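Local coordinates for protein EchA1_1 (Mycobacterium avium subsp. paratuberculosis, PDB 3R9T) that probably catalyses the reversible hydration of enoyl-CoA thioesters, a step of fatty acid oxidation, as a member of the enoyl-CoA hydratase/isomerase family, at residues G116-L121 with L143-G148; A93-H98 with L121-V126; G149-A154 with V227-G232; A162-L165 with G169-L172. All coordinates share one frame; numbering follows the deposited sequence. Where two conformers were deposited one is given.

Contact 1: residues G116-L121 with L143-G148; sequences GTELAL and LIAAAG. With BEZ (benzoic acid), chain E.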
loop_
_atom_site.group_PDB
_atom_site.type_symbol
_atom_site.label_atom_id
_atom_site.label_comp_id
_atom_site.label_asym_id
_atom_site.label_seq_id
_atom_site.Cartn_x
_atom_site.Cartn_y
_atom_site.Cartn_z
ATOM N N GLY B 116 -11.649 -14.081 -12.309
ATOM C CA GLY B 116 -12.169 -12.780 -12.734
ATOM C C GLY B 116 -11.614 -11.607 -11.951
ATOM O O GLY B 116 -11.311 -10.546 -12.496
ATOM N N THR B 117 -11.507 -11.792 -10.645
ATOM C CA THR B 117 -10.895 -10.798 -9.787
ATOM C C THR B 117 -9.397 -10.667 -10.099
ATOM O O THR B 117 -8.836 -9.576 -10.047
ATOM C CB THR B 117 -11.153 -11.131 -8.297
ATOM O OG1 THR B 117 -12.499 -10.772 -7.974
ATOM C CG2 THR B 117 -10.235 -10.357 -7.368
ATOM N N GLU B 118 -8.759 -11.780 -10.453
ATOM C CA GLU B 118 -7.338 -11.770 -10.806
ATOM C C GLU B 118 -7.116 -11.019 -12.126
ATOM O O GLU B 118 -6.111 -10.341 -12.293
ATOM C CB GLU B 118 -6.796 -13.194 -10.809
ATOM C CG GLU B 118 -6.839 -13.798 -9.399
ATOM C CD GLU B 118 -6.459 -15.248 -9.388
ATOM O OE1 GLU B 118 -7.252 -16.053 -9.928
ATOM O OE2 GLU B 118 -5.364 -15.570 -8.886
ATOM N N LEU B 119 -8.041 -11.131 -13.065
ATOM C CA LEU B 119 -7.978 -10.289 -14.268
ATOM C C LEU B 119 -8.067 -8.795 -13.924
ATOM O O LEU B 119 -7.354 -7.983 -14.504
ATOM C CB LEU B 119 -9.092 -10.639 -15.250
ATOM C CG LEU B 119 -9.099 -12.054 -15.839
ATOM C CD1 LEU B 119 -10.319 -12.251 -16.754
ATOM C CD2 LEU B 119 -7.797 -12.383 -16.567
ATOM N N ALA B 120 -8.942 -8.433 -12.989
ATOM C CA ALA B 120 -9.076 -7.046 -12.521
ATOM C C ALA B 120 -7.776 -6.558 -11.891
ATOM O O ALA B 120 -7.289 -5.471 -12.212
ATOM C CB ALA B 120 -10.257 -6.911 -11.513
ATOM N N LEU B 121 -7.199 -7.382 -11.022
ATOM C CA LEU B 121 -5.934 -7.049 -10.367
ATOM C C LEU B 121 -4.820 -6.829 -11.384
ATOM O O LEU B 121 -4.030 -5.919 -11.237
ATOM C CB LEU B 121 -5.553 -8.128 -9.368
ATOM C CG LEU B 121 -6.422 -8.315 -8.128
ATOM C CD1 LEU B 121 -6.075 -9.607 -7.434
ATOM C CD2 LEU B 121 -6.164 -7.142 -7.207
ATOM N N LEU B 143 -7.648 -25.254 -3.592
ATOM C CA LEU B 143 -6.636 -24.630 -4.434
ATOM C C LEU B 143 -6.329 -23.236 -3.885
ATOM O O LEU B 143 -6.640 -22.940 -2.740
ATOM C CB LEU B 143 -7.176 -24.496 -5.855
ATOM N N ILE B 144 -5.725 -22.385 -4.708
ATOM C CA ILE B 144 -5.437 -20.996 -4.316
ATOM C C ILE B 144 -5.592 -20.102 -5.533
ATOM O O ILE B 144 -5.725 -20.599 -6.648
ATOM C CB ILE B 144 -4.006 -20.789 -3.727
ATOM C CG1 ILE B 144 -2.910 -21.253 -4.709
ATOM C CG2 ILE B 144 -3.866 -21.435 -2.309
ATOM C CD1 ILE B 144 -1.497 -20.921 -4.254
ATOM N N ALA B 145 -5.597 -18.787 -5.293
ATOM C CA ALA B 145 -5.620 -17.792 -6.360
ATOM C C ALA B 145 -4.244 -17.752 -7.007
ATOM O O ALA B 145 -3.419 -16.886 -6.703
ATOM C CB ALA B 145 -6.025 -16.401 -5.805
ATOM N N ALA B 146 -4.027 -18.716 -7.907
ATOM C CA ALA B 146 -2.730 -18.975 -8.519
ATOM C C ALA B 146 -2.407 -18.015 -9.654
ATOM O O ALA B 146 -1.252 -17.931 -10.069
ATOM C CB ALA B 146 -2.653 -20.438 -9.017
ATOM N N ALA B 147 -3.417 -17.301 -10.154
ATOM C CA ALA B 147 -3.250 -16.337 -11.243
ATOM C C ALA B 147 -2.918 -14.915 -10.749
ATOM O O ALA B 147 -3.376 -13.920 -11.328
ATOM C CB ALA B 147 -4.525 -16.320 -12.126
ATOM N N GLY B 148 -2.064 -14.836 -9.728
ATOM C CA GLY B 148 -1.611 -13.565 -9.168
ATOM C C GLY B 148 -2.372 -13.067 -7.943
ATOM O O GLY B 148 -1.915 -12.135 -7.269
HETATM C C BEZ E . -7.133 -19.379 -9.916
HETATM O O1 BEZ E . -6.381 -18.398 -10.003
HETATM O O2 BEZ E . -8.258 -19.257 -9.393
HETATM C C1 BEZ E . -6.675 -20.680 -10.490
HETATM C C2 BEZ E . -5.666 -20.668 -11.445
HETATM C C3 BEZ E . -5.226 -21.864 -11.997
HETATM C C4 BEZ E . -5.796 -23.064 -11.590
HETATM C C5 BEZ E . -6.808 -23.073 -10.632
HETATM C C6 BEZ E . -7.254 -21.876 -10.081
HETATM O O HOH W 1 -3.630 -11.186 -11.137
#
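Glu118, on helix 115-122 of the crotonase fold, reaches across to the loop at Ala145 to Gly148 and lines the pocket that holds benzoic acid. The hydrogen bonds centre on its carboxylate. Its CG is anti to its carbonyl carbon (chi1 -65°), and the chain then runs extended to the loop backbone. Ala147 N gives Glu118 OE2 a weak bond of 2.9 Å, bent to 117°. The stronger partner of OE2 is Gly149 N, in the first turn of helix 149-156; Gly148 sits at the N-cap position before it. Ala147 N also binds the ligand, with 3.2 Å to its O1. The other carboxylate oxygen, Glu118 OE1, lies 2.5 Å from that same O1. Glu138, a second acidic residue of the pocket, stands close to OE1.

Methyl groups pack round the carboxylate: Ala145 CB and Ala147 CB lie 3.3 and 3.4 Å from Glu118 OE2. Ala145 is the centre of an inverse gamma turn, which bends the loop here. Ala146 CB instead meets the ligand ring, 3.9 Å from its C2.

One water ties the two backbones together: it donates to Glu118 O at 2.9 Å and to Ala147 O at 2.8 Å.

Contact 2: residues A93-H98 with L121-V126; sequences AGYVRH and LASDLV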
loop_
_atom_site.group_PDB
_atom_site.type_symbol
_atom_site.label_atom_id
_atom_site.label_comp_id
_atom_site.label_asym_id
_atom_site.label_seq_id
_atom_site.Cartn_x
_atom_site.Cartn_y
_atom_site.Cartn_z
ATOM N N ALA B 93 -5.152 -16.787 -18.684
ATOM C CA ALA B 93 -5.937 -16.021 -19.667
ATOM C C ALA B 93 -5.064 -15.327 -20.709
ATOM O O ALA B 93 -5.538 -14.474 -21.443
ATOM C CB ALA B 93 -6.896 -14.997 -18.967
ATOM N N GLY B 94 -3.785 -15.693 -20.768
ATOM C CA GLY B 94 -2.822 -14.970 -21.597
ATOM C C GLY B 94 -2.681 -13.519 -21.190
ATOM O O GLY B 94 -2.268 -12.697 -21.998
ATOM N N TYR B 95 -2.974 -13.224 -19.925
ATOM C CA TYR B 95 -3.225 -11.847 -19.477
ATOM C C TYR B 95 -2.493 -11.428 -18.203
ATOM O O TYR B 95 -1.950 -10.337 -18.155
ATOM C CB TYR B 95 -4.733 -11.651 -19.261
ATOM C CG TYR B 95 -5.205 -10.217 -19.065
ATOM C CD1 TYR B 95 -5.515 -9.418 -20.158
ATOM C CD2 TYR B 95 -5.377 -9.670 -17.791
ATOM C CE1 TYR B 95 -5.958 -8.127 -20.013
ATOM C CE2 TYR B 95 -5.805 -8.349 -17.632
ATOM C CZ TYR B 95 -6.139 -7.593 -18.756
ATOM O OH TYR B 95 -6.565 -6.284 -18.659
ATOM N N VAL B 96 -2.502 -12.276 -17.174
ATOM C CA VAL B 96 -2.075 -11.842 -15.824
ATOM C C VAL B 96 -0.569 -11.651 -15.641
ATOM O O VAL B 96 -0.137 -10.985 -14.685
ATOM C CB VAL B 96 -2.618 -12.735 -14.696
ATOM C CG1 VAL B 96 -4.138 -12.790 -14.722
ATOM C CG2 VAL B 96 -1.976 -14.137 -14.723
ATOM N N ARG B 97 0.223 -12.241 -16.535
ATOM C CA ARG B 97 1.673 -12.019 -16.593
ATOM C C ARG B 97 2.063 -11.577 -18.003
ATOM O O ARG B 97 3.091 -11.986 -18.527
ATOM C CB ARG B 97 2.413 -13.309 -16.221
ATOM C CG ARG B 97 3.820 -13.143 -15.754
ATOM C CD ARG B 97 4.294 -14.500 -15.217
ATOM N NE ARG B 97 5.632 -14.483 -14.653
ATOM C CZ ARG B 97 6.270 -15.569 -14.210
ATOM N NH1 ARG B 97 5.693 -16.769 -14.272
ATOM N NH2 ARG B 97 7.496 -15.459 -13.708
ATOM N N HIS B 98 1.228 -10.736 -18.603
ATOM C CA HIS B 98 1.417 -10.250 -19.963
ATOM C C HIS B 98 1.447 -8.725 -19.966
ATOM O O HIS B 98 0.482 -8.074 -20.331
ATOM C CB HIS B 98 0.278 -10.758 -20.836
ATOM C CG HIS B 98 0.493 -10.578 -22.302
ATOM N ND1 HIS B 98 -0.326 -11.188 -23.228
ATOM C CD2 HIS B 98 1.415 -9.882 -23.009
ATOM C CE1 HIS B 98 0.086 -10.874 -24.445
ATOM N NE2 HIS B 98 1.140 -10.085 -24.341
ATOM N N LEU B 121 -7.199 -7.382 -11.022
ATOM C CA LEU B 121 -5.934 -7.049 -10.367
ATOM C C LEU B 121 -4.820 -6.829 -11.384
ATOM O O LEU B 121 -4.030 -5.919 -11.237
ATOM C CB LEU B 121 -5.553 -8.128 -9.368
ATOM C CG LEU B 121 -6.422 -8.315 -8.128
ATOM C CD1 LEU B 121 -6.075 -9.607 -7.434
ATOM C CD2 LEU B 121 -6.164 -7.142 -7.207
ATOM N N ALA B 122 -4.806 -7.627 -12.437
ATOM C CA ALA B 122 -3.776 -7.561 -13.462
ATOM C C ALA B 122 -3.971 -6.360 -14.406
ATOM O O ALA B 122 -3.053 -5.972 -15.126
ATOM C CB ALA B 122 -3.785 -8.869 -14.250
ATOM N N SER B 123 -5.174 -5.795 -14.437
ATOM C CA SER B 123 -5.469 -4.614 -15.263
ATOM C C SER B 123 -4.977 -3.306 -14.616
ATOM O O SER B 123 -4.887 -3.221 -13.389
ATOM C CB SER B 123 -6.982 -4.538 -15.541
ATOM O OG SER B 123 -7.500 -5.728 -16.143
ATOM N N ASP B 124 -4.731 -2.262 -15.418
ATOM C CA ASP B 124 -4.352 -0.984 -14.847
ATOM C C ASP B 124 -5.493 -0.316 -14.078
ATOM O O ASP B 124 -5.267 0.267 -13.010
ATOM C CB ASP B 124 -3.847 -0.023 -15.914
ATOM C CG ASP B 124 -2.623 -0.522 -16.617
ATOM O OD1 ASP B 124 -1.720 -1.045 -15.919
ATOM O OD2 ASP B 124 -2.569 -0.358 -17.867
ATOM N N LEU B 125 -6.699 -0.404 -14.646
ATOM C CA LEU B 125 -7.902 0.287 -14.157
ATOM C C LEU B 125 -9.082 -0.667 -14.270
ATOM O O LEU B 125 -9.088 -1.596 -15.087
ATOM C CB LEU B 125 -8.173 1.536 -14.989
ATOM C CG LEU B 125 -7.007 2.536 -14.999
ATOM C CD1 LEU B 125 -7.180 3.579 -16.120
ATOM C CD2 LEU B 125 -6.851 3.174 -13.632
ATOM N N VAL B 126 -10.083 -0.431 -13.437
ATOM C CA VAL B 126 -11.319 -1.228 -13.427
ATOM C C VAL B 126 -12.566 -0.347 -13.299
ATOM O O VAL B 126 -12.675 0.442 -12.373
ATOM C CB VAL B 126 -11.345 -2.252 -12.267
ATOM C CG1 VAL B 126 -12.522 -3.174 -12.408
ATOM C CG2 VAL B 126 -10.028 -3.074 -12.232
#
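This is a small, largely buried contact in which Tyr95 and Val96 close over Ala122 and Ser123. It joins the loop before strand 104-108 to the end of helix 115-122, where the chain turns toward strand 125-129 of the six-stranded sheet in the crotonase fold. The CA atoms of Val96 and Ala122 are 5.2 Å apart, so the backbones come close.

Ala122 CB points at the loop and does most of the apolar work. It is 3.8 Å from Val96 CA. It is also 4.0 Å from Val96 CG1, and it meets Tyr95 CD2 obliquely at the same range. The alanine methyl thus sits against two neighbouring residues of the loop.

The polar part lies at the far end of the tyrosine. Its CG is anti to the backbone nitrogen (chi1 -168°), which sends the ring alongside Ala122 to Ser123. Tyr95 OH donates to Ser123 OG at 2.7 Å, and that oxygen lies at the ring edge, near its plane. Ser123 OG is hydrogen-bonded in turn to Leu119 O, one turn back in the helix. Val41 and Leu45 of helix 35-50 also pack on Tyr95.

Within the loop, His98 ND1 bonds to Gly94 O at 2.7 Å, with the oxygen in the imidazole plane. This ties the loop back on itself around Tyr95. Lys160 of the third subunit binds Ser123 O.

The two hydroxyls thus form a short chain of hydrogen bonds, from the phenol to the serine and on to the helix carbonyl, so both buried groups have partners.

Contact 3: residues G149-A154 with V227-G232; sequences GVFRIA and VGDEPG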
loop_
_atom_site.group_PDB
_atom_site.type_symbol
_atom_site.label_atom_id
_atom_site.label_comp_id
_atom_site.label_asym_id
_atom_site.label_seq_id
_atom_site.Cartn_x
_atom_site.Cartn_y
_atom_site.Cartn_z
ATOM N N GLY B 149 -3.528 -13.645 -7.642
ATOM C CA GLY B 149 -4.396 -13.049 -6.618
ATOM C C GLY B 149 -3.775 -13.099 -5.227
ATOM O O GLY B 149 -3.907 -12.169 -4.433
ATOM N N VAL B 150 -3.085 -14.185 -4.917
ATOM C CA VAL B 150 -2.553 -14.358 -3.557
ATOM C C VAL B 150 -1.542 -13.277 -3.176
ATOM O O VAL B 150 -1.528 -12.833 -2.027
ATOM C CB VAL B 150 -1.915 -15.753 -3.322
ATOM C CG1 VAL B 150 -1.386 -15.857 -1.882
ATOM C CG2 VAL B 150 -2.913 -16.865 -3.592
ATOM N N PHE B 151 -0.702 -12.849 -4.114
ATOM C CA PHE B 151 0.240 -11.788 -3.802
ATOM C C PHE B 151 -0.143 -10.391 -4.290
ATOM O O PHE B 151 0.442 -9.417 -3.816
ATOM C CB PHE B 151 1.654 -12.158 -4.263
ATOM C CG PHE B 151 1.832 -12.235 -5.759
ATOM C CD1 PHE B 151 1.748 -13.455 -6.423
ATOM C CD2 PHE B 151 2.152 -11.087 -6.491
ATOM C CE1 PHE B 151 1.939 -13.523 -7.803
ATOM C CE2 PHE B 151 2.366 -11.148 -7.866
ATOM C CZ PHE B 151 2.271 -12.355 -8.518
ATOM N N ARG B 152 -1.101 -10.258 -5.209
ATOM C CA ARG B 152 -1.501 -8.920 -5.634
ATOM C C ARG B 152 -2.606 -8.341 -4.783
ATOM O O ARG B 152 -2.732 -7.123 -4.741
ATOM C CB ARG B 152 -1.943 -8.887 -7.098
ATOM C CG ARG B 152 -0.793 -9.108 -8.049
ATOM C CD ARG B 152 -1.236 -9.240 -9.487
ATOM N NE ARG B 152 -0.087 -9.147 -10.401
ATOM C CZ ARG B 152 -0.079 -9.591 -11.664
ATOM N NH1 ARG B 152 -1.144 -10.181 -12.201
ATOM N NH2 ARG B 152 1.015 -9.457 -12.403
ATOM N N ILE B 153 -3.403 -9.179 -4.112
ATOM C CA ILE B 153 -4.576 -8.647 -3.417
ATOM C C ILE B 153 -4.123 -7.687 -2.297
ATOM O O ILE B 153 -4.687 -6.581 -2.158
ATOM C CB ILE B 153 -5.568 -9.745 -2.919
ATOM C CG1 ILE B 153 -6.893 -9.107 -2.490
ATOM C CG2 ILE B 153 -4.971 -10.559 -1.823
ATOM C CD1 ILE B 153 -7.691 -8.550 -3.625
ATOM N N ALA B 154 -3.069 -8.049 -1.570
ATOM C CA ALA B 154 -2.589 -7.189 -0.496
ATOM C C ALA B 154 -1.756 -6.023 -0.995
ATOM O O ALA B 154 -1.435 -5.119 -0.222
ATOM C CB ALA B 154 -1.808 -7.987 0.552
ATOM N N VAL B 227 9.370 -6.804 -12.612
ATOM C CA VAL B 227 10.434 -7.413 -11.812
ATOM C C VAL B 227 9.984 -7.822 -10.425
ATOM O O VAL B 227 10.328 -8.909 -9.934
ATOM C CB VAL B 227 11.591 -6.409 -11.649
ATOM C CG1 VAL B 227 12.611 -6.907 -10.637
ATOM C CG2 VAL B 227 12.230 -6.150 -12.987
ATOM N N GLY B 228 9.232 -6.937 -9.792
ATOM C CA GLY B 228 8.808 -7.135 -8.416
ATOM C C GLY B 228 7.845 -8.291 -8.207
ATOM O O GLY B 228 7.712 -8.781 -7.083
ATOM N N ASP B 229 7.174 -8.736 -9.275
ATOM C CA ASP B 229 6.241 -9.867 -9.178
ATOM C C ASP B 229 6.902 -11.246 -9.209
ATOM O O ASP B 229 6.258 -12.256 -8.880
ATOM C CB ASP B 229 5.217 -9.828 -10.313
ATOM C CG ASP B 229 4.212 -8.711 -10.182
ATOM O OD1 ASP B 229 4.139 -8.047 -9.109
ATOM O OD2 ASP B 229 3.480 -8.521 -11.190
ATOM N N GLU B 230 8.166 -11.305 -9.609
ATOM C CA GLU B 230 8.809 -12.594 -9.846
ATOM C C GLU B 230 8.854 -13.495 -8.601
ATOM O O GLU B 230 8.531 -14.680 -8.695
ATOM C CB GLU B 230 10.172 -12.405 -10.512
ATOM C CG GLU B 230 10.014 -11.792 -11.912
ATOM C CD GLU B 230 9.134 -12.650 -12.820
ATOM O OE1 GLU B 230 8.066 -12.183 -13.279
ATOM O OE2 GLU B 230 9.494 -13.819 -13.050
ATOM N N PRO B 231 9.165 -12.927 -7.424
ATOM C CA PRO B 231 9.138 -13.777 -6.231
ATOM C C PRO B 231 7.737 -14.294 -5.915
ATOM O O PRO B 231 7.596 -15.439 -5.513
ATOM C CB PRO B 231 9.665 -12.857 -5.123
ATOM C CG PRO B 231 10.503 -11.856 -5.860
ATOM C CD PRO B 231 9.759 -11.613 -7.137
ATOM N N GLY B 232 6.728 -13.455 -6.112
ATOM C CA GLY B 232 5.336 -13.864 -5.946
ATOM C C GLY B 232 4.948 -15.003 -6.858
ATOM O O GLY B 232 4.317 -15.965 -6.413
HETATM O O HOH W 2 1.512 -7.043 -9.576
#
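Arg152 and Asp229 form a salt bridge in the crotonase fold, between helix 149-156 and the segment 227-232 that leads into helix 230-243, while Phe151 packs beside them. Arg152 NH2 donates to Asp229 OD2 at 2.9 Å, and the bond is nearly straight at 170°. The oxygen lies in the guanidinium plane, at its edge. The nitrogen, however, stands above the carboxylate plane.

Every nitrogen of the guanidinium has a partner. Arg152 NE donates a hydrogen bond to a water at 2.8 Å, and that water donates to Asp229 OD1 at 2.9 Å. The two groups are thus joined both directly and through the water. Arg152 NH1 binds Val96 O in the loop 93-98. Three separate groups thus fix how the guanidinium is turned. Nearby, Glu230 has its own salt bridge to Arg97. Among the backbone atoms, Ile153 N bonds to Gly149 O within its helix, and Gly232 O is met by Thr236 OG1.

The apolar half is a CH-pi contact. Phe151 CG sits between its backbone N and carbonyl carbon (chi1 68°), from where the ring reaches Gly232. Gly232 CA lies 3.8 Å from the ring centroid, 18° off the ring normal. Gly232 has no side chain, so the ring can lie directly on the helix backbone. Phe151 CE1 comes to 3.5 Å from Gly232 C. Trp233 meets the same ring edge-to-face, and Ile217 of the second subunit packs on Phe151.

The aspartate also touches the rim of this ring: Asp229 OD1 is near its plane, 3.8 Å from Phe151 CE2.

Contact 4: residues A162-L165 with G169-L172; sequences AMRL and GEPL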
loop_
_atom_site.group_PDB
_atom_site.type_symbol
_atom_site.label_atom_id
_atom_site.label_comp_id
_atom_site.label_asym_id
_atom_site.label_seq_id
_atom_site.Cartn_x
_atom_site.Cartn_y
_atom_site.Cartn_z
ATOM N N ALA B 162 -7.416 -7.095 2.580
ATOM C CA ALA B 162 -6.964 -8.099 1.624
ATOM C C ALA B 162 -6.885 -9.480 2.256
ATOM O O ALA B 162 -7.333 -10.478 1.679
ATOM C CB ALA B 162 -5.598 -7.710 1.049
ATOM N N MET B 163 -6.322 -9.543 3.456
ATOM C CA MET B 163 -6.149 -10.819 4.136
ATOM C C MET B 163 -7.506 -11.441 4.475
ATOM O O MET B 163 -7.672 -12.645 4.370
ATOM C CB MET B 163 -5.297 -10.668 5.398
ATOM C CG MET B 163 -4.776 -11.998 5.932
ATOM S SD MET B 163 -3.624 -12.826 4.805
ATOM C CE MET B 163 -2.906 -11.387 3.986
ATOM N N ARG B 164 -8.485 -10.633 4.867
ATOM C CA ARG B 164 -9.807 -11.204 5.167
ATOM C C ARG B 164 -10.402 -11.839 3.904
ATOM O O ARG B 164 -10.930 -12.949 3.923
ATOM C CB ARG B 164 -10.781 -10.153 5.721
ATOM C CG ARG B 164 -12.029 -10.823 6.315
ATOM C CD ARG B 164 -13.147 -9.866 6.605
ATOM N NE ARG B 164 -14.235 -10.584 7.274
ATOM C CZ ARG B 164 -15.094 -11.432 6.687
ATOM N NH1 ARG B 164 -15.064 -11.672 5.376
ATOM N NH2 ARG B 164 -16.023 -12.037 7.429
ATOM N N LEU B 165 -10.315 -11.122 2.793
ATOM C CA LEU B 165 -10.822 -11.625 1.528
ATOM C C LEU B 165 -10.102 -12.932 1.116
ATOM O O LEU B 165 -10.732 -13.904 0.677
ATOM C CB LEU B 165 -10.685 -10.498 0.493
ATOM C CG LEU B 165 -11.224 -10.643 -0.923
ATOM C CD1 LEU B 165 -11.407 -9.279 -1.582
ATOM C CD2 LEU B 165 -10.268 -11.480 -1.725
ATOM N N GLY B 169 -12.333 -16.277 1.693
ATOM C CA GLY B 169 -12.865 -16.623 0.382
ATOM C C GLY B 169 -14.227 -16.002 0.104
ATOM O O GLY B 169 -14.888 -16.363 -0.872
ATOM N N GLU B 170 -14.637 -15.045 0.929
ATOM C CA GLU B 170 -15.959 -14.449 0.800
ATOM C C GLU B 170 -15.942 -13.297 -0.188
ATOM O O GLU B 170 -14.926 -12.642 -0.353
ATOM C CB GLU B 170 -16.459 -13.978 2.162
ATOM C CG GLU B 170 -16.687 -15.148 3.111
ATOM C CD GLU B 170 -17.058 -14.763 4.523
ATOM O OE1 GLU B 170 -17.031 -13.558 4.860
ATOM O OE2 GLU B 170 -17.385 -15.690 5.302
ATOM N N PRO B 171 -17.076 -13.045 -0.847
ATOM C CA PRO B 171 -17.109 -12.059 -1.919
ATOM C C PRO B 171 -17.175 -10.607 -1.422
ATOM O O PRO B 171 -17.477 -10.331 -0.254
ATOM C CB PRO B 171 -18.371 -12.445 -2.691
ATOM C CG PRO B 171 -19.265 -13.015 -1.646
ATOM C CD PRO B 171 -18.360 -13.749 -0.705
ATOM N N LEU B 172 -16.930 -9.695 -2.354
ATOM C CA LEU B 172 -16.839 -8.259 -2.111
ATOM C C LEU B 172 -17.761 -7.599 -3.142
ATOM O O LEU B 172 -17.679 -7.943 -4.326
ATOM C CB LEU B 172 -15.375 -7.825 -2.339
ATOM C CG LEU B 172 -14.945 -6.408 -1.964
ATOM C CD1 LEU B 172 -14.866 -6.224 -0.452
ATOM C CD2 LEU B 172 -13.608 -6.073 -2.606
HETATM O O HOH W 3 -12.662 -13.657 -1.329
#
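Glu170 folds back from the loop after helix 159-168 to meet Arg164 near the end of that helix. In the crotonase fold this loop leads into a three-stranded sheet. The side chain of Glu170 starts with CB, which is 4.2 Å from Arg164 NH1. CG is placed anti to the carbonyl carbon (chi1 -66°), and from there the chain runs extended. CD follows at 3.8 Å from Arg164 NH1. At the tip, Glu170 OE1 takes both bonds of the salt bridge. Arg164 NH1 reaches it at 2.8 Å with an angle of 159°, and Arg164 NH2 at 3.2 Å with a more bent one. The grip is end-on, two nitrogens on one oxygen. OE1 lies in the guanidinium plane, but both nitrogens come from the same face of the carboxylate.

Next to this bridge the backbone ends the helix. Gly169 is the first residue to leave helical angles, with a phi of 75°. Its N still bonds to Leu165 O at 3.0 Å, from above the carbonyl plane. A water also donates to Leu165 O and Glu170 O. Glu170 N is hydrogen-bonded to Thr168 OG1.

Leu165 CD1 comes within 4.0 Å of Leu172 CD2 in one of two conformers, so this contact is less certain. Leu172 begins strand 172-173 and is backbone-bonded to Phe134 of strand 133-135. Asn184 and Ala202 of the second subunit pack on Arg164 and Glu170.

The contact is therefore split in character. A partly exposed ion pair lies beside the subunit interface, with a less certain leucine pair. The ion pair ties the helix end to the chain leading into the strand.

All four contacts lie in one crotonase-family domain. Contacts 1 and 2 are 9 Å apart between centres, share Leu121 and both use helix 115-122. Their segments alternate along the chain. Contact 3 follows both, about 11 and 12 Å from them between centres. Helix 149-156 links it to contact 1 through Gly149 N, and Arg97 with Glu230 links it to contact 2. Contact 4 is nested in the loop closed by contact 3, about 17 Å away between centres, where helix 149-156 is followed by helix 159-168. Contact 1 lines the ligand pocket, contacts 2 and 3 both touch contact 1, and contact 4 touches contact 3 alone. Contacts 1, 3 and 4 also meet the second subunit, so the group reaches the trimer interface.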